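Local coordinates for hypothetical protein (Uncultured marine organism, PDB 2OP5), which is of unknown function but forms a dimer of ferredoxin-like subunits related to the dimeric alpha-beta barrel proteins, at residues 8-13 and 68-73; 16-21 and 62-67. All blocks are in the same frame, centred on the assembly; numbering follows the deposited sequence.

Interaction 1 of 2, residues 8-13 and 68-73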
loop_
_atom_site.group_PDB
_atom_site.type_symbol
_atom_site.label_atom_id
_atom_site.label_comp_id
_atom_site.label_asym_id
_atom_site.label_seq_id
_atom_site.Cartn_x
_atom_site.Cartn_y
_atom_site.Cartn_z
ATOM N N THR A 8 -8.032 -1.589 -10.035
ATOM C CA THR A 8 -6.934 -2.433 -9.593
ATOM C C THR A 8 -7.500 -3.781 -9.183
ATOM O O THR A 8 -8.413 -3.849 -8.382
ATOM C CB THR A 8 -6.173 -1.807 -8.384
ATOM O OG1 THR A 8 -5.611 -0.553 -8.761
ATOM C CG2 THR A 8 -5.037 -2.700 -7.917
ATOM N N ALA A 9 -6.952 -4.845 -9.749
ATOM C CA ALA A 9 -7.359 -6.209 -9.416
ATOM C C ALA A 9 -6.337 -6.894 -8.525
ATOM O O ALA A 9 -6.703 -7.678 -7.655
ATOM C CB ALA A 9 -7.534 -7.016 -10.671
ATOM N N PHE A 10 -5.062 -6.615 -8.775
ATOM C CA PHE A 10 -3.959 -7.212 -8.041
ATOM C C PHE A 10 -3.039 -6.121 -7.527
ATOM O O PHE A 10 -2.834 -5.126 -8.207
ATOM C CB PHE A 10 -3.192 -8.135 -8.963
ATOM C CG PHE A 10 -2.292 -9.094 -8.253
ATOM C CD1 PHE A 10 -2.822 -10.207 -7.618
ATOM C CD2 PHE A 10 -0.913 -8.932 -8.279
ATOM C CE1 PHE A 10 -1.996 -11.121 -7.003
ATOM C CE2 PHE A 10 -0.076 -9.864 -7.647
ATOM C CZ PHE A 10 -0.621 -10.950 -7.022
ATOM N N LEU A 11 -2.454 -6.352 -6.354
ATOM C CA LEU A 11 -1.645 -5.355 -5.677
ATOM C C LEU A 11 -0.509 -5.938 -4.817
ATOM O O LEU A 11 -0.632 -7.025 -4.247
ATOM C CB LEU A 11 -2.617 -4.540 -4.799
ATOM C CG LEU A 11 -2.320 -3.401 -3.827
ATOM C CD1 LEU A 11 -3.567 -2.574 -3.594
ATOM C CD2 LEU A 11 -1.781 -3.891 -2.501
ATOM N N ASN A 12 0.602 -5.205 -4.756
ATOM C CA ASN A 12 1.710 -5.540 -3.852
ATOM C C ASN A 12 1.987 -4.311 -3.001
ATOM O O ASN A 12 2.223 -3.231 -3.535
ATOM C CB ASN A 12 2.975 -5.949 -4.596
ATOM C CG ASN A 12 4.048 -6.545 -3.672
ATOM O OD1 ASN A 12 3.816 -6.798 -2.484
ATOM N ND2 ASN A 12 5.222 -6.800 -4.232
ATOM N N SER A 13 1.887 -4.470 -1.688
ATOM C CA SER A 13 2.174 -3.404 -0.721
ATOM C C SER A 13 3.380 -3.932 0.001
ATOM O O SER A 13 3.263 -4.725 0.947
ATOM C CB SER A 13 1.015 -3.184 0.254
ATOM O OG SER A 13 1.333 -2.171 1.205
ATOM N N PHE A 68 2.436 -1.214 -5.528
ATOM C CA PHE A 68 2.321 -1.409 -6.971
ATOM C C PHE A 68 0.922 -1.941 -7.180
ATOM O O PHE A 68 0.535 -2.941 -6.546
ATOM C CB PHE A 68 3.255 -2.505 -7.509
ATOM C CG PHE A 68 4.734 -2.234 -7.355
ATOM C CD1 PHE A 68 5.363 -2.430 -6.135
ATOM C CD2 PHE A 68 5.493 -1.865 -8.448
ATOM C CE1 PHE A 68 6.742 -2.218 -6.001
ATOM C CE2 PHE A 68 6.866 -1.649 -8.333
ATOM C CZ PHE A 68 7.499 -1.831 -7.107
ATOM N N GLU A 69 0.200 -1.331 -8.112
ATOM C CA GLU A 69 -1.157 -1.741 -8.434
ATOM C C GLU A 69 -1.265 -2.126 -9.905
ATOM O O GLU A 69 -0.811 -1.392 -10.792
ATOM C CB GLU A 69 -2.118 -0.610 -8.115
ATOM C CG GLU A 69 -2.088 -0.239 -6.645
ATOM C CD GLU A 69 -3.122 0.777 -6.292
ATOM O OE1 GLU A 69 -4.200 0.773 -6.910
ATOM O OE2 GLU A 69 -2.870 1.564 -5.371
ATOM N N TYR A 70 -1.900 -3.276 -10.140
ATOM C CA TYR A 70 -2.036 -3.817 -11.465
ATOM C C TYR A 70 -3.477 -4.091 -11.809
ATOM O O TYR A 70 -4.286 -4.387 -10.933
ATOM C CB TYR A 70 -1.247 -5.131 -11.592
ATOM C CG TYR A 70 0.201 -5.060 -11.130
ATOM C CD1 TYR A 70 0.529 -5.309 -9.812
ATOM C CD2 TYR A 70 1.236 -4.746 -12.016
ATOM C CE1 TYR A 70 1.837 -5.246 -9.368
ATOM C CE2 TYR A 70 2.581 -4.685 -11.580
ATOM C CZ TYR A 70 2.864 -4.929 -10.250
ATOM O OH TYR A 70 4.165 -4.899 -9.767
ATOM N N ASP A 71 -3.773 -4.015 -13.115
ATOM C CA ASP A 71 -5.091 -4.327 -13.654
ATOM C C ASP A 71 -5.418 -5.824 -13.478
ATOM O O ASP A 71 -6.584 -6.200 -13.506
ATOM C CB ASP A 71 -5.191 -3.908 -15.142
ATOM C CG ASP A 71 -4.201 -4.643 -16.053
ATOM O OD1 ASP A 71 -3.542 -5.612 -15.634
ATOM O OD2 ASP A 71 -4.095 -4.268 -17.228
ATOM N N SER A 72 -4.373 -6.651 -13.292
ATOM C CA SER A 72 -4.507 -8.095 -13.156
ATOM C C SER A 72 -3.213 -8.728 -12.660
ATOM O O SER A 72 -2.129 -8.135 -12.762
ATOM C CB SER A 72 -4.813 -8.711 -14.526
ATOM O OG SER A 72 -3.691 -8.621 -15.412
ATOM N N LYS A 73 -3.324 -9.963 -12.182
ATOM C CA LYS A 73 -2.167 -10.723 -11.727
ATOM C C LYS A 73 -1.284 -11.123 -12.923
ATOM O O LYS A 73 -0.070 -11.353 -12.783
ATOM C CB LYS A 73 -2.609 -11.972 -10.965
ATOM C CG LYS A 73 -1.454 -12.660 -10.253
ATOM C CD LYS A 73 -1.921 -13.792 -9.372
ATOM C CE LYS A 73 -0.749 -14.621 -8.864
ATOM N NZ LYS A 73 -0.058 -15.264 -10.008
#
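Phe10 pairs with Tyr70 and Asn12 with Phe68 across two antiparallel strands, both as hydrogen-bonded pairs. Tyr70 N gives a bond of 2.8 Å to Phe10 O, and Asn12 N one of 2.9 Å to Phe68 O. The regular pattern ends at Tyr70 O, which takes two donors. Ala9 N reaches Tyr70 O at 3.0 Å, in the carbonyl plane. Phe10 N lies 3.2 Å from Tyr70 O, tilted 32° from that plane. Ala9 and Phe10 thus share one partner, a classic beta bulge.

The aromatic contacts lie on the face of Phe10 and Tyr70. With CG anti to the backbone N (chi1 -164°), the Phe10 side chain sets one ring face against the aliphatic chain of Lys73. Lys73 CG sits 3.7 Å from the Phe10 ring centroid, a CH-pi contact. Tyr70 CD1 meets the edge of the same ring. Tyr76 also packs against both rings.

On the face of Leu11 and Glu69 the main contact is polar. Thr8 OG1 donates to Glu69 OE1 over 2.7 Å; the oxygen accepts with its anti lone pair. It also forms a salt bridge with Arg50 of the second subunit, so two partners hold it. Thr8 CG2 lies against Glu69 CB.

Ser72 OG caps the following helix by accepting from Gly75 N. The arrangement is a central antiparallel strand pair of a ferredoxin-like sheet, ending in a classic bulge, with a helix N-cap just beyond.

Interaction 2 of 2, residues 16-21 and 62-67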
loop_
_atom_site.group_PDB
_atom_site.type_symbol
_atom_site.label_atom_id
_atom_site.label_comp_id
_atom_site.label_asym_id
_atom_site.label_seq_id
_atom_site.Cartn_x
_atom_site.Cartn_y
_atom_site.Cartn_z
HETATM N N MSE A 16 10.557 -2.015 2.870
HETATM C CA MSE A 16 11.989 -2.283 3.068
HETATM C C MSE A 16 12.499 -1.504 4.266
HETATM O O MSE A 16 12.214 -0.320 4.402
HETATM C CB MSE A 16 12.819 -1.849 1.875
HETATM C CG MSE A 16 12.725 -2.758 0.688
HETATM SE SE MSE A 16 13.071 -1.737 -0.944
HETATM C CE MSE A 16 11.547 -0.677 -0.796
ATOM N N ASP A 17 13.285 -2.174 5.096
ATOM C CA ASP A 17 13.853 -1.607 6.308
ATOM C C ASP A 17 15.362 -1.615 6.192
ATOM O O ASP A 17 15.959 -2.664 5.923
ATOM C CB ASP A 17 13.455 -2.439 7.517
ATOM C CG ASP A 17 11.964 -2.439 7.760
ATOM O OD1 ASP A 17 11.306 -1.505 7.278
ATOM O OD2 ASP A 17 11.445 -3.380 8.416
ATOM N N PHE A 18 15.962 -0.446 6.421
ATOM C CA PHE A 18 17.409 -0.259 6.334
ATOM C C PHE A 18 18.038 -0.189 7.715
ATOM O O PHE A 18 17.354 0.097 8.710
ATOM C CB PHE A 18 17.720 0.996 5.499
ATOM C CG PHE A 18 17.231 0.897 4.078
ATOM C CD1 PHE A 18 15.924 1.245 3.755
ATOM C CD2 PHE A 18 18.049 0.393 3.077
ATOM C CE1 PHE A 18 15.457 1.134 2.448
ATOM C CE2 PHE A 18 17.578 0.271 1.771
ATOM C CZ PHE A 18 16.280 0.650 1.461
ATOM N N THR A 19 19.337 -0.486 7.773
ATOM C CA THR A 19 20.081 -0.495 9.028
ATOM C C THR A 19 20.537 0.918 9.442
ATOM O O THR A 19 21.074 1.116 10.535
ATOM C CB THR A 19 21.308 -1.437 8.979
ATOM O OG1 THR A 19 22.265 -0.943 8.042
ATOM C CG2 THR A 19 20.900 -2.878 8.611
ATOM N N SER A 20 20.342 1.892 8.563
ATOM C CA SER A 20 20.657 3.280 8.886
ATOM C C SER A 20 19.817 4.210 8.023
ATOM O O SER A 20 19.378 3.838 6.925
ATOM C CB SER A 20 22.138 3.586 8.662
ATOM O OG SER A 20 22.456 3.579 7.280
ATOM N N GLU A 21 19.620 5.421 8.539
ATOM C CA GLU A 21 18.902 6.454 7.844
ATOM C C GLU A 21 19.701 6.892 6.602
ATOM O O GLU A 21 19.122 7.066 5.535
ATOM C CB GLU A 21 18.631 7.635 8.778
ATOM C CG GLU A 21 17.677 8.675 8.210
ATOM C CD GLU A 21 16.264 8.143 7.958
ATOM O OE1 GLU A 21 15.883 7.086 8.529
ATOM O OE2 GLU A 21 15.529 8.808 7.196
ATOM N N HIS A 62 13.886 2.355 9.713
ATOM C CA HIS A 62 14.285 3.225 8.599
ATOM C C HIS A 62 13.593 2.563 7.413
ATOM O O HIS A 62 14.206 1.823 6.673
ATOM C CB HIS A 62 15.782 3.252 8.396
ATOM C CG HIS A 62 16.542 3.636 9.611
ATOM N ND1 HIS A 62 16.646 4.942 10.033
ATOM C CD2 HIS A 62 17.278 2.895 10.472
ATOM C CE1 HIS A 62 17.396 4.985 11.120
ATOM N NE2 HIS A 62 17.792 3.758 11.406
ATOM N N ARG A 63 12.316 2.883 7.240
ATOM C CA ARG A 63 11.463 2.194 6.327
ATOM C C ARG A 63 10.967 2.963 5.091
ATOM O O ARG A 63 10.643 4.158 5.153
ATOM C CB ARG A 63 10.266 1.702 7.137
ATOM C CG ARG A 63 9.287 0.818 6.370
ATOM C CD ARG A 63 8.276 0.086 7.291
ATOM N NE ARG A 63 8.894 -0.943 8.125
ATOM C CZ ARG A 63 8.228 -1.723 8.971
ATOM N NH1 ARG A 63 6.922 -1.591 9.156
ATOM N NH2 ARG A 63 8.889 -2.616 9.681
ATOM N N ILE A 64 10.927 2.237 3.973
ATOM C CA ILE A 64 10.376 2.700 2.720
ATOM C C ILE A 64 9.232 1.765 2.373
ATOM O O ILE A 64 9.379 0.555 2.492
ATOM C CB ILE A 64 11.380 2.579 1.552
ATOM C CG1 ILE A 64 12.595 3.475 1.776
ATOM C CG2 ILE A 64 10.719 2.934 0.222
ATOM C CD1 ILE A 64 12.284 4.947 1.924
ATOM N N SER A 65 8.115 2.328 1.924
ATOM C CA SER A 65 6.982 1.540 1.413
ATOM C C SER A 65 6.754 1.800 -0.070
ATOM O O SER A 65 6.971 2.926 -0.567
ATOM C CB SER A 65 5.711 1.890 2.155
ATOM O OG SER A 65 5.350 3.226 1.946
HETATM N N MSE A 66 6.340 0.746 -0.762
HETATM C CA MSE A 66 5.989 0.808 -2.147
HETATM C C MSE A 66 4.701 0.059 -2.338
HETATM O O MSE A 66 4.501 -1.015 -1.775
HETATM C CB MSE A 66 7.050 0.162 -3.025
HETATM C CG MSE A 66 8.307 0.977 -3.084
HETATM SE SE MSE A 66 9.651 0.254 -4.292
HETATM C CE MSE A 66 10.831 1.733 -4.079
ATOM N N VAL A 67 3.816 0.646 -3.117
ATOM C CA VAL A 67 2.566 0.009 -3.438
ATOM C C VAL A 67 2.507 -0.007 -4.965
ATOM O O VAL A 67 2.577 1.059 -5.607
ATOM C CB VAL A 67 1.343 0.751 -2.852
ATOM C CG1 VAL A 67 0.063 0.057 -3.282
ATOM C CG2 VAL A 67 1.420 0.864 -1.312
HETATM O O HOH W 1 14.878 -0.270 9.746
#
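His62 fits into the turn made by residues 18-21. The carbonyl carbon of Ser20 lies 3.6 Å above the plane of the His62 ring, over its centre, and Glu21 N covers the same face nearer the rim. Glu21 bends at chi2 (64°) and brings OE1 back to the ring edge. There His62 ND1 donates to Glu21 OE1 over 2.7 Å, nearly in the ring plane. A water donates to Phe18 O and accepts from His62 N, linking the two.

On the buried face, the bent selenomethionine Met16 turns its CE to Ile64 CG2, 3.8 Å away. The same methyl also touches Met66 SE. Phe18 CE1 meets the other branch of Ile64, at CG1. Ile64 is thus wedged between Met16 and Phe18, with Leu24 and Leu28 of helix 21-28 also against it.

On the other face, Asp17 and Arg63 lie side by side. Arg63 grips the carboxylate side-on, with NE to Asp17 OD1 at 2.6 Å and NH2 to Asp17 OD2 at 3.0 Å. The carboxylate and guanidinium planes are 11° apart, nearly coplanar. Arg63 NH1 bonds to Asn105 of the second subunit. This is a strand end turning into the first helix of a ferredoxin-like beta-alpha-beta unit, with Ser20 as N-cap.

Both interactions join strand 10-17 to strand 63-70, at opposite ends of the pair. These shared strands lie between 48-56 and 102-114 in the sheet. The interactions meet where Val67 packs on Leu11, Asn12 and Ser13. Interaction 1 is the more buried. Interaction 2 is partly buried and reaches the surface at the turn before helix 21-28. Each end has a serine N-cap, for helix 73-86 in interaction 1 and helix 21-28 in interaction 2. Aromatic rings and a lysine chain pack on one face at the first end, selenomethionine, phenylalanine and isoleucine at the second. On the other face, each contact places a charged group against the second subunit.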